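Side-chain contacts in anabena Tic22 (Anabaena sp., PDB 4EV1), which probably acts as a chaperone in protein transport, being a cyanobacterial relative of the chloroplast import component Tic22: residues E73-K76 with S77-V80; T81-P84 with L85-Y89; Q169-L172 with G173-P177; D190-L193 with Q194-D198; T202-N205 with Q206-L209. One frame throughout, in Å; residues are numbered along the deposited sequence.

Interaction 1 (E73-K76 with S77-V80)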
loop_
_atom_site.group_PDB
_atom_site.type_symbol
_atom_site.label_atom_id
_atom_site.label_comp_id
_atom_site.label_asym_id
_atom_site.label_seq_id
_atom_site.Cartn_x
_atom_site.Cartn_y
_atom_site.Cartn_z
ATOM N N GLU A 73 6.301 27.966 9.748
ATOM C CA GLU A 73 7.609 27.788 9.154
ATOM C C GLU A 73 7.563 26.470 8.337
ATOM O O GLU A 73 7.930 26.447 7.154
ATOM C CB GLU A 73 8.653 27.769 10.270
ATOM C CG GLU A 73 10.094 27.543 9.850
ATOM C CD GLU A 73 10.766 28.774 9.249
ATOM O OE1 GLU A 73 10.076 29.749 8.844
ATOM O OE2 GLU A 73 12.016 28.748 9.167
ATOM N N ILE A 74 7.040 25.426 8.988
ATOM C CA ILE A 74 6.930 24.078 8.460
ATOM C C ILE A 74 6.221 23.957 7.106
ATOM O O ILE A 74 6.744 23.300 6.180
ATOM C CB ILE A 74 6.193 23.180 9.456
ATOM C CG1 ILE A 74 7.171 22.706 10.532
ATOM C CG2 ILE A 74 5.575 21.979 8.739
ATOM C CD1 ILE A 74 6.494 22.120 11.748
ATOM N N VAL A 75 5.047 24.569 6.993
ATOM C CA VAL A 75 4.265 24.511 5.755
ATOM C C VAL A 75 4.986 25.123 4.542
ATOM O O VAL A 75 4.693 24.755 3.426
ATOM C CB VAL A 75 2.852 25.180 5.902
ATOM C CG1 VAL A 75 2.068 24.505 7.016
ATOM C CG2 VAL A 75 2.957 26.717 6.131
ATOM N N LYS A 76 5.935 26.025 4.764
ATOM C CA LYS A 76 6.598 26.703 3.651
ATOM C C LYS A 76 7.327 25.761 2.666
ATOM O O LYS A 76 7.392 26.052 1.463
ATOM C CB LYS A 76 7.577 27.749 4.158
ATOM C CG LYS A 76 6.922 28.987 4.819
ATOM C CD LYS A 76 7.966 29.764 5.607
ATOM C CE LYS A 76 7.531 31.214 5.943
ATOM N NZ LYS A 76 8.727 32.115 5.925
ATOM N N SER A 77 7.859 24.651 3.180
ATOM C CA SER A 77 8.622 23.671 2.380
ATOM C C SER A 77 8.022 22.266 2.273
ATOM O O SER A 77 8.713 21.320 1.838
ATOM C CB SER A 77 10.015 23.566 2.978
ATOM O OG SER A 77 10.796 24.692 2.567
ATOM N N LEU A 78 6.745 22.097 2.584
ATOM C CA LEU A 78 6.127 20.750 2.491
ATOM C C LEU A 78 5.803 20.341 1.068
ATOM O O LEU A 78 5.318 21.150 0.287
ATOM C CB LEU A 78 4.837 20.716 3.282
ATOM C CG LEU A 78 4.961 20.703 4.765
ATOM C CD1 LEU A 78 3.547 20.631 5.305
ATOM C CD2 LEU A 78 5.850 19.546 5.268
ATOM N N GLN A 79 6.027 19.064 0.758
ATOM C CA GLN A 79 5.753 18.477 -0.516
ATOM C C GLN A 79 5.528 16.974 -0.326
ATOM O O GLN A 79 5.763 16.415 0.741
ATOM C CB GLN A 79 6.917 18.691 -1.449
ATOM C CG GLN A 79 8.228 17.899 -1.057
ATOM C CD GLN A 79 9.344 18.118 -2.064
ATOM O OE1 GLN A 79 9.842 19.225 -2.218
ATOM N NE2 GLN A 79 9.714 17.062 -2.781
ATOM N N VAL A 80 5.077 16.338 -1.382
ATOM C CA VAL A 80 4.880 14.923 -1.404
ATOM C C VAL A 80 6.158 14.308 -1.970
ATOM O O VAL A 80 6.630 14.745 -3.026
ATOM C CB VAL A 80 3.707 14.526 -2.314
ATOM C CG1 VAL A 80 3.534 12.961 -2.338
ATOM C CG2 VAL A 80 2.408 15.170 -1.845
HETATM O O HOH W 1 9.985 25.832 5.400
#

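Interaction 2 (T81-P84 with L85-Y89)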
loop_
_atom_site.group_PDB
_atom_site.type_symbol
_atom_site.label_atom_id
_atom_site.label_comp_id
_atom_site.label_asym_id
_atom_site.label_seq_id
_atom_site.Cartn_x
_atom_site.Cartn_y
_atom_site.Cartn_z
ATOM N N THR A 81 6.681 13.282 -1.287
ATOM C CA THR A 81 7.759 12.438 -1.770
ATOM C C THR A 81 7.224 11.017 -1.975
ATOM O O THR A 81 6.544 10.462 -1.097
ATOM C CB THR A 81 8.926 12.476 -0.769
ATOM O OG1 THR A 81 9.399 13.838 -0.685
ATOM C CG2 THR A 81 10.042 11.554 -1.183
ATOM N N ALA A 82 7.538 10.438 -3.117
ATOM C CA ALA A 82 7.164 9.069 -3.461
ATOM C C ALA A 82 8.288 8.081 -3.018
ATOM O O ALA A 82 9.465 8.281 -3.339
ATOM C CB ALA A 82 6.919 9.000 -4.962
ATOM N N VAL A 83 7.934 7.108 -2.187
ATOM C CA VAL A 83 8.878 6.097 -1.663
ATOM C C VAL A 83 8.331 4.676 -2.036
ATOM O O VAL A 83 7.146 4.380 -1.819
ATOM C CB VAL A 83 9.013 6.245 -0.113
ATOM C CG1 VAL A 83 10.085 5.246 0.513
ATOM C CG2 VAL A 83 9.287 7.769 0.281
ATOM N N PRO A 84 9.176 3.792 -2.556
ATOM C CA PRO A 84 8.714 2.454 -2.777
ATOM C C PRO A 84 8.326 1.776 -1.441
ATOM O O PRO A 84 8.981 1.943 -0.433
ATOM C CB PRO A 84 9.923 1.749 -3.433
ATOM C CG PRO A 84 10.946 2.754 -3.663
ATOM C CD PRO A 84 10.599 3.966 -2.908
ATOM N N LEU A 85 7.262 1.008 -1.445
ATOM C CA LEU A 85 6.784 0.375 -0.212
ATOM C C LEU A 85 7.792 -0.555 0.426
ATOM O O LEU A 85 7.880 -0.592 1.653
ATOM C CB LEU A 85 5.473 -0.350 -0.452
ATOM C CG LEU A 85 4.861 -1.160 0.686
ATOM C CD1 LEU A 85 4.522 -0.280 1.911
ATOM C CD2 LEU A 85 3.601 -1.785 0.120
ATOM N N GLY A 86 8.608 -1.240 -0.386
ATOM C CA GLY A 86 9.648 -2.128 0.156
ATOM C C GLY A 86 10.735 -1.443 0.935
ATOM O O GLY A 86 11.254 -2.004 1.897
ATOM N N VAL A 87 11.030 -0.188 0.593
ATOM C CA VAL A 87 11.976 0.604 1.357
ATOM C C VAL A 87 11.451 0.892 2.761
ATOM O O VAL A 87 12.165 0.772 3.745
ATOM C CB VAL A 87 12.278 1.930 0.637
ATOM C CG1 VAL A 87 13.189 2.813 1.474
ATOM C CG2 VAL A 87 12.930 1.638 -0.748
ATOM N N ILE A 88 10.187 1.274 2.861
ATOM C CA ILE A 88 9.550 1.446 4.151
ATOM C C ILE A 88 9.485 0.143 4.942
ATOM O O ILE A 88 9.802 0.135 6.131
ATOM C CB ILE A 88 8.141 2.080 3.975
ATOM C CG1 ILE A 88 8.273 3.488 3.374
ATOM C CG2 ILE A 88 7.411 2.158 5.322
ATOM C CD1 ILE A 88 6.936 4.147 3.091
ATOM N N TYR A 89 9.043 -0.937 4.311
ATOM C CA TYR A 89 9.037 -2.269 4.925
ATOM C C TYR A 89 10.439 -2.596 5.515
ATOM O O TYR A 89 10.588 -2.886 6.707
ATOM C CB TYR A 89 8.684 -3.325 3.866
ATOM C CG TYR A 89 8.814 -4.769 4.350
ATOM C CD1 TYR A 89 7.948 -5.279 5.297
ATOM C CD2 TYR A 89 9.822 -5.599 3.859
ATOM C CE1 TYR A 89 8.072 -6.611 5.752
ATOM C CE2 TYR A 89 9.965 -6.901 4.291
ATOM C CZ TYR A 89 9.077 -7.419 5.222
ATOM O OH TYR A 89 9.230 -8.727 5.639
#

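Interaction 3 (Q169-L172 with G173-P177)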
loop_
_atom_site.group_PDB
_atom_site.type_symbol
_atom_site.label_atom_id
_atom_site.label_comp_id
_atom_site.label_asym_id
_atom_site.label_seq_id
_atom_site.Cartn_x
_atom_site.Cartn_y
_atom_site.Cartn_z
ATOM N N GLN A 169 -11.703 -5.516 -11.316
ATOM C CA GLN A 169 -12.989 -5.690 -12.026
ATOM C C GLN A 169 -12.726 -5.881 -13.506
ATOM O O GLN A 169 -13.446 -6.628 -14.189
ATOM C CB GLN A 169 -13.949 -4.509 -11.805
ATOM C CG GLN A 169 -14.997 -4.714 -10.684
ATOM C CD GLN A 169 -16.151 -5.660 -11.070
ATOM O OE1 GLN A 169 -16.584 -6.487 -10.257
ATOM N NE2 GLN A 169 -16.642 -5.544 -12.302
ATOM N N GLY A 170 -11.685 -5.213 -14.000
ATOM C CA GLY A 170 -11.259 -5.367 -15.384
ATOM C C GLY A 170 -10.892 -6.794 -15.719
ATOM O O GLY A 170 -11.386 -7.334 -16.702
ATOM N N LEU A 171 -10.027 -7.407 -14.907
ATOM C CA LEU A 171 -9.636 -8.818 -15.087
ATOM C C LEU A 171 -10.801 -9.782 -14.885
ATOM O O LEU A 171 -10.967 -10.725 -15.657
ATOM C CB LEU A 171 -8.506 -9.204 -14.129
ATOM C CG LEU A 171 -7.937 -10.637 -14.240
ATOM C CD1 LEU A 171 -7.386 -10.960 -15.623
ATOM C CD2 LEU A 171 -6.839 -10.808 -13.198
ATOM N N LEU A 172 -11.626 -9.524 -13.867
ATOM C CA LEU A 172 -12.849 -10.298 -13.665
ATOM C C LEU A 172 -13.646 -10.385 -14.974
ATOM O O LEU A 172 -13.974 -11.482 -15.438
ATOM C CB LEU A 172 -13.719 -9.683 -12.574
ATOM C CG LEU A 172 -15.019 -10.432 -12.289
ATOM C CD1 LEU A 172 -14.714 -11.896 -12.056
ATOM C CD2 LEU A 172 -15.741 -9.810 -11.112
ATOM N N GLY A 173 -13.903 -9.220 -15.571
ATOM C CA GLY A 173 -14.601 -9.109 -16.860
ATOM C C GLY A 173 -14.025 -9.991 -17.960
ATOM O O GLY A 173 -14.779 -10.565 -18.742
ATOM N N GLN A 174 -12.698 -10.131 -18.010
ATOM C CA GLN A 174 -12.035 -10.991 -19.017
ATOM C C GLN A 174 -12.191 -12.486 -18.723
ATOM O O GLN A 174 -12.157 -13.303 -19.639
ATOM C CB GLN A 174 -10.542 -10.680 -19.136
ATOM C CG GLN A 174 -10.217 -9.334 -19.769
ATOM C CD GLN A 174 -8.768 -8.916 -19.554
ATOM O OE1 GLN A 174 -7.838 -9.652 -19.879
ATOM N NE2 GLN A 174 -8.571 -7.722 -19.007
ATOM N N VAL A 175 -12.345 -12.832 -17.449
ATOM C CA VAL A 175 -12.416 -14.229 -17.013
ATOM C C VAL A 175 -13.871 -14.742 -16.965
ATOM O O VAL A 175 -14.126 -15.940 -17.113
ATOM C CB VAL A 175 -11.753 -14.383 -15.608
ATOM C CG1 VAL A 175 -11.972 -15.779 -15.041
ATOM C CG2 VAL A 175 -10.283 -14.068 -15.679
ATOM N N LYS A 176 -14.816 -13.828 -16.771
ATOM C CA LYS A 176 -16.185 -14.199 -16.410
ATOM C C LYS A 176 -16.959 -14.975 -17.495
ATOM O O LYS A 176 -17.725 -15.876 -17.155
ATOM C CB LYS A 176 -16.984 -12.972 -15.961
ATOM C CG LYS A 176 -17.717 -13.146 -14.631
ATOM C CD LYS A 176 -18.516 -11.873 -14.310
ATOM C CE LYS A 176 -19.766 -12.135 -13.473
ATOM N NZ LYS A 176 -19.572 -11.759 -12.043
ATOM N N PRO A 177 -16.764 -14.645 -18.787
ATOM C CA PRO A 177 -17.463 -15.430 -19.817
ATOM C C PRO A 177 -17.235 -16.954 -19.685
ATOM O O PRO A 177 -18.185 -17.739 -19.623
ATOM C CB PRO A 177 -16.863 -14.891 -21.123
ATOM C CG PRO A 177 -16.565 -13.475 -20.828
ATOM C CD PRO A 177 -16.087 -13.473 -19.376
#

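Interaction 4 (D190-L193 with Q194-D198)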
loop_
_atom_site.group_PDB
_atom_site.type_symbol
_atom_site.label_atom_id
_atom_site.label_comp_id
_atom_site.label_asym_id
_atom_site.label_seq_id
_atom_site.Cartn_x
_atom_site.Cartn_y
_atom_site.Cartn_z
ATOM N N ASP A 190 -1.287 -6.438 4.978
ATOM C CA ASP A 190 -0.671 -7.140 6.123
ATOM C C ASP A 190 -0.821 -8.676 6.018
ATOM O O ASP A 190 0.102 -9.410 6.258
ATOM C CB ASP A 190 -1.277 -6.637 7.427
ATOM C CG ASP A 190 -0.905 -5.179 7.710
ATOM O OD1 ASP A 190 0.272 -4.952 8.029
ATOM O OD2 ASP A 190 -1.776 -4.275 7.573
ATOM N N GLY A 191 -1.991 -9.135 5.604
ATOM C CA GLY A 191 -2.243 -10.573 5.458
ATOM C C GLY A 191 -1.433 -11.233 4.347
ATOM O O GLY A 191 -0.875 -12.316 4.542
ATOM N N VAL A 192 -1.393 -10.591 3.184
ATOM C CA VAL A 192 -0.561 -11.023 2.065
ATOM C C VAL A 192 0.898 -11.051 2.521
ATOM O O VAL A 192 1.588 -12.056 2.359
ATOM C CB VAL A 192 -0.724 -10.102 0.862
ATOM C CG1 VAL A 192 0.363 -10.354 -0.211
ATOM C CG2 VAL A 192 -2.117 -10.238 0.264
ATOM N N LEU A 193 1.373 -9.973 3.130
ATOM C CA LEU A 193 2.788 -9.941 3.544
ATOM C C LEU A 193 3.150 -11.119 4.504
ATOM O O LEU A 193 4.187 -11.780 4.341
ATOM C CB LEU A 193 3.120 -8.559 4.143
ATOM C CG LEU A 193 4.569 -8.363 4.586
ATOM C CD1 LEU A 193 5.513 -8.318 3.374
ATOM C CD2 LEU A 193 4.672 -7.095 5.414
ATOM N N GLN A 194 2.275 -11.407 5.464
ATOM C CA GLN A 194 2.536 -12.491 6.414
ATOM C C GLN A 194 2.551 -13.852 5.695
ATOM O O GLN A 194 3.371 -14.735 6.014
ATOM C CB GLN A 194 1.608 -12.430 7.649
ATOM C CG GLN A 194 0.214 -12.989 7.468
ATOM C CD GLN A 194 -0.602 -13.059 8.766
ATOM O OE1 GLN A 194 -0.082 -13.433 9.835
ATOM N NE2 GLN A 194 -1.895 -12.706 8.672
ATOM N N THR A 195 1.697 -14.006 4.683
ATOM C CA THR A 195 1.791 -15.196 3.805
ATOM C C THR A 195 3.139 -15.286 3.092
ATOM O O THR A 195 3.775 -16.365 3.068
ATOM C CB THR A 195 0.680 -15.246 2.730
ATOM O OG1 THR A 195 -0.604 -15.231 3.362
ATOM C CG2 THR A 195 0.855 -16.512 1.848
ATOM N N LEU A 196 3.589 -14.183 2.499
ATOM C CA LEU A 196 4.886 -14.189 1.788
ATOM C C LEU A 196 6.063 -14.444 2.770
ATOM O O LEU A 196 7.082 -15.009 2.385
ATOM C CB LEU A 196 5.125 -12.884 1.035
ATOM C CG LEU A 196 4.092 -12.449 -0.011
ATOM C CD1 LEU A 196 4.408 -11.054 -0.489
ATOM C CD2 LEU A 196 4.069 -13.404 -1.151
ATOM N N GLN A 197 5.915 -14.018 4.017
ATOM C CA GLN A 197 6.946 -14.245 5.042
ATOM C C GLN A 197 6.926 -15.710 5.564
ATOM O O GLN A 197 7.969 -16.238 5.947
ATOM C CB GLN A 197 6.758 -13.275 6.215
ATOM C CG GLN A 197 7.036 -11.800 5.885
ATOM C CD GLN A 197 6.697 -10.834 7.020
ATOM O OE1 GLN A 197 5.740 -11.022 7.761
ATOM N NE2 GLN A 197 7.476 -9.767 7.132
ATOM N N ASP A 198 5.739 -16.349 5.576
ATOM C CA ASP A 198 5.517 -17.624 6.307
ATOM C C ASP A 198 5.447 -18.907 5.469
ATOM O O ASP A 198 5.474 -20.007 6.028
ATOM C CB ASP A 198 4.248 -17.532 7.178
ATOM C CG ASP A 198 4.360 -16.475 8.265
ATOM O OD1 ASP A 198 5.491 -15.998 8.511
ATOM O OD2 ASP A 198 3.324 -16.105 8.869
#

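Interaction 5 (T202-N205 with Q206-L209)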
loop_
_atom_site.group_PDB
_atom_site.type_symbol
_atom_site.label_atom_id
_atom_site.label_comp_id
_atom_site.label_asym_id
_atom_site.label_seq_id
_atom_site.Cartn_x
_atom_site.Cartn_y
_atom_site.Cartn_z
ATOM N N THR A 202 6.232 -22.486 -3.679
ATOM C CA THR A 202 7.073 -21.869 -4.710
ATOM C C THR A 202 6.301 -20.928 -5.671
ATOM O O THR A 202 6.857 -19.950 -6.198
ATOM C CB THR A 202 7.802 -22.970 -5.531
ATOM O OG1 THR A 202 8.756 -22.370 -6.413
ATOM C CG2 THR A 202 6.824 -23.762 -6.351
ATOM N N TRP A 203 5.016 -21.202 -5.874
ATOM C CA TRP A 203 4.229 -20.388 -6.792
ATOM C C TRP A 203 4.129 -18.924 -6.343
ATOM O O TRP A 203 3.842 -18.087 -7.160
ATOM C CB TRP A 203 2.829 -20.959 -7.029
ATOM C CG TRP A 203 1.889 -20.775 -5.883
ATOM C CD1 TRP A 203 1.832 -21.527 -4.754
ATOM C CD2 TRP A 203 0.885 -19.755 -5.740
ATOM N NE1 TRP A 203 0.837 -21.063 -3.927
ATOM C CE2 TRP A 203 0.250 -19.970 -4.503
ATOM C CE3 TRP A 203 0.446 -18.699 -6.552
ATOM C CZ2 TRP A 203 -0.787 -19.167 -4.044
ATOM C CZ3 TRP A 203 -0.584 -17.881 -6.087
ATOM C CH2 TRP A 203 -1.187 -18.122 -4.845
ATOM N N LEU A 204 4.383 -18.633 -5.060
ATOM C CA LEU A 204 4.310 -17.237 -4.543
ATOM C C LEU A 204 5.324 -16.288 -5.177
ATOM O O LEU A 204 5.138 -15.057 -5.146
ATOM C CB LEU A 204 4.431 -17.216 -3.022
ATOM C CG LEU A 204 3.326 -17.978 -2.291
ATOM C CD1 LEU A 204 3.638 -18.109 -0.806
ATOM C CD2 LEU A 204 1.976 -17.298 -2.495
ATOM N N ASN A 205 6.378 -16.856 -5.765
ATOM C CA ASN A 205 7.251 -16.129 -6.685
ATOM C C ASN A 205 6.499 -15.404 -7.807
ATOM O O ASN A 205 6.991 -14.415 -8.339
ATOM C CB ASN A 205 8.226 -17.094 -7.363
ATOM C CG ASN A 205 9.327 -17.541 -6.447
ATOM O OD1 ASN A 205 9.631 -18.741 -6.363
ATOM N ND2 ASN A 205 9.939 -16.590 -5.748
ATOM N N GLN A 206 5.338 -15.930 -8.196
ATOM C CA GLN A 206 4.538 -15.308 -9.259
ATOM C C GLN A 206 3.735 -14.080 -8.794
ATOM O O GLN A 206 3.210 -13.344 -9.634
ATOM C CB GLN A 206 3.526 -16.298 -9.835
ATOM C CG GLN A 206 4.148 -17.530 -10.469
ATOM C CD GLN A 206 3.109 -18.598 -10.701
ATOM O OE1 GLN A 206 2.032 -18.328 -11.255
ATOM N NE2 GLN A 206 3.417 -19.816 -10.268
ATOM N N VAL A 207 3.495 -13.848 -7.636
ATOM C CA VAL A 207 2.690 -12.796 -7.047
ATOM C C VAL A 207 3.367 -11.465 -7.300
ATOM O O VAL A 207 4.583 -11.324 -7.109
ATOM C CB VAL A 207 2.486 -12.998 -5.535
ATOM C CG1 VAL A 207 1.744 -11.814 -4.935
ATOM C CG2 VAL A 207 1.740 -14.296 -5.266
ATOM N N VAL A 208 2.601 -10.594 -7.790
ATOM C CA VAL A 208 3.019 -9.215 -7.993
ATOM C C VAL A 208 1.947 -8.282 -7.449
ATOM O O VAL A 208 0.740 -8.600 -7.463
ATOM C CB VAL A 208 3.271 -8.902 -9.480
ATOM C CG1 VAL A 208 4.431 -9.731 -10.010
ATOM C CG2 VAL A 208 2.013 -9.148 -10.297
ATOM N N LEU A 209 2.393 -7.139 -6.941
ATOM C CA LEU A 209 1.491 -6.099 -6.462
ATOM C C LEU A 209 1.335 -5.053 -7.541
ATOM O O LEU A 209 2.321 -4.566 -8.054
ATOM C CB LEU A 209 2.048 -5.410 -5.211
ATOM C CG LEU A 209 1.916 -6.278 -3.961
ATOM C CD1 LEU A 209 2.973 -7.337 -3.926
ATOM C CD2 LEU A 209 1.965 -5.377 -2.716
#

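Interaction 1 (E73-K76 with S77-V80)
V75 and L78 are the two ends of a type I beta turn, their CA atoms 5.3 Å apart, by which the chain leaves helix 69-75 and enters strand 79-84. The turn is held loosely: L78 N points almost straight at V75 O (174°) but over a long 3.5 Å, and S77 N makes a bond to I74 O that is also weak. A water takes over beyond it, donating to E73 O and lying at a weak hydrogen-bonding distance from S77 OG. The L78 side chain packs against the end of the helix. With its CG anti to its own carbonyl carbon (chi1 -73°), the branch point comes 3.5 Å from I74 O, and CD1 reaches I74 CG2 at 4.2 Å and V75 CG1 at 4.5 Å. On the solvent side K76 NZ leans toward E73 OE1 in a long salt bridge of 4.0 Å. Replacing L78 with an alanine would take CD1 away and would probably cost I74 CG2 and V75 CG1 this partner, opening a gap at the turn. That leucine also packs on L61 of helix 51-63 and V19 of strand 15-20, while R62 of the same helix ties V75 O and L78 O together, so the turn is seated against both elements.

Interaction 2 (T81-P84 with L85-Y89)
V87 rests its CG2 methyl on the puckered ring of P84, 3.7 Å from P84 CG and 3.9 Å from P84 CD; no aromatic ring or other planar side chain takes part across the contact. This is a strand-to-helix junction, with P84 as the last residue of strand 79-84 and the N-cap position of helix 85-94. The N-to-C directions of the two short segments differ by 72°, and their axes come no closer than 5.6 Å. The carbonyl of P84 receives a weak bond from V87 N at 3.1 Å as the first turn of the helix begins.

V83, the residue before the proline, points toward the helix. Its CG1 stands anti to the backbone N (chi1 -176°), which brings the methyl against V87 and I88, with V87 CB 4.0 Å away. The V83 side chain crosses those of V87 and I88 at about a right angle, so the branched groups meet across one another and not in line. Strand 15-20 and strand 102-107 supply further partners: V83 lies on L18 and I88 on I16 of the first, and I88 also touches F104 and F106 of the second. L85 packs on L11 of helix 4-11 and on F106. Across the junction itself, V83 CG1 ends 3.8 Å from CG1 of the buried I88.

Interaction 3 (Q169-L172 with G173-P177)
L172 O is gripped by two successive N-H groups, that of V175 at 2.9 Å and that of K176 at 2.8 Å, the second a weak bond; both are bent. V175 N stands above the carbonyl plane of L172, 58° out of it, and it is shared, for it also donates to L171 O at 3.1 Å. L171 O is in turn approached by Q174 N in another weak bond, and Q174 N is shared as well, with a weak bond to G170 O. The outcome is a helical stretch in which bonds to the third and fourth residue back are mixed, in contrast to the straight bond from G173 N to Q169 O (3.0 Å, 167°).

Among the side chains, L171 CD1 approaches V175 CG2 at 4.2 Å; this V175 methyl, anti to its own carbonyl carbon, is also brought over L171 O at 3.4 Å. L171 continues to P160 and F162 of strand 156-162, and V175 to V147 and A182. CD1 of L172, whose CG is anti to its backbone N (chi1 -180°), comes 4.1 Å from K176 CG, the two side chains crossing at a slant, and L172 packs on A182 and on I184 of strand 183-188. Q174 runs out along the exposed side of the helix, its CB 3.5 Å from L171 O.

Chemically, then, apolar branches bind this part of helix 165-175 to strands 156-162 and 183-188 and the adjoining loops, while L171 O and L172 O share their donors in bent bonds, a pattern consistent with a helix whose regular bonding is giving way near P177.

Interaction 4 (D190-L193 with Q194-D198)
G191 O takes two bonds from one residue, T195: its N-H at 3.1 Å and its hydroxyl OG1, which donates at 3.2 Å, reach the oxygen from opposite faces of the carbonyl plane. This is a common way for a helical threonine hydroxyl to be satisfied by the carbonyl four residues back. Around it the regular alpha-helical ladder runs on, L196 N binding V192 O at 2.9 Å and 163°, and Q197 N binding L193 O at 2.8 Å.

Q194 adopts a less usual form. Its CG sits in the crowded position between the backbone N and the carbonyl carbon (chi1 80°), which folds the chain back over the preceding turn until CG is 3.2 Å from G191 O; farther along the chain, Q194 NE2 lies 3.9 Å from G191 CA.

Packing takes the other faces. V192 and L196 lie side by side and point the same way, CG1 of the first 4.1 Å from CD1 of the second. Q197 CD passes L193 CG at a slant, also at 4.1 Å, and Q197 NE2 is probably hydrogen-bonded to Y89 OH of helix 85-94. A leucine in place of Q197 would probably cost the Y89 hydroxyl this mate and leave L193 without the amide packed on it.

The helix packs on helix 4-11 and helix 85-94: L193, L196 and Q197 lie on I7 of the former, and L193 also touches Y89 of the latter. At its N-terminal end D190 is bonded to S132.

Interaction 5 (T202-N205 with Q206-L209)
W203 and Q206 are joined by the shortest bond of this turn, Q206 N to W203 O at 2.8 Å and 160°, and V207 N repeats the step to L204 O at 3.2 Å. Both donors sit well above the carbonyl planes they serve, as suits the tight winding of a 3-10 turn. CB of Q206 comes within 3.2 Å of the same W203 O, and Q206 CG follows at 3.4 Å from that oxygen.

The apolar contact is built on V207. Its CG2 methyl, anti to the carbonyl carbon, meets L204 CD2 at 4.1 Å, the two side chains lying alongside one another, and it approaches W203 CZ3 obliquely at 4.4 Å. L204 CD2 lies in addition 3.6 Å above one face of the W203 indole, toward its rim, so a single leucine methyl touches both the ring and the valine. The indole is brought there by the chi1 of W203 (74°), which sets CG between the backbone N and the carbonyl carbon.

Farther out, V159 of strand 156-162 packs on W203 and Q206, and L161 on V207. K10 of helix 4-11 bonds the carbonyls of N205 and V207.

Taken together, this is a 3-10 turn delivering the chain into strand 207-210, an outer strand of a three-stranded mixed sheet, where it runs parallel to strand 156-162 within the Tic22 fold.

Interactions 1 and 2 lie at the two ends of strand 79-84, one where the chain enters from a helix, the other where it leaves into the next. Interaction 2 is about 9 Å from the centre of the chain, whereas interactions 1 and 3, on opposite sides of that centre, lie toward the extremities. Interactions 1, 2, 3 and 5 are partly buried; interaction 4 lies at the surface. Interactions 3 and 4 are both helix ladders, yet bent and shared bonds mark the first and mostly straight ones the second. Interaction 4 joins its neighbours: Q197 meets Y89 of interaction 2, and T195 and L196 pack on L204 of interaction 5, whose 3-10 turn leads into a sheet strand.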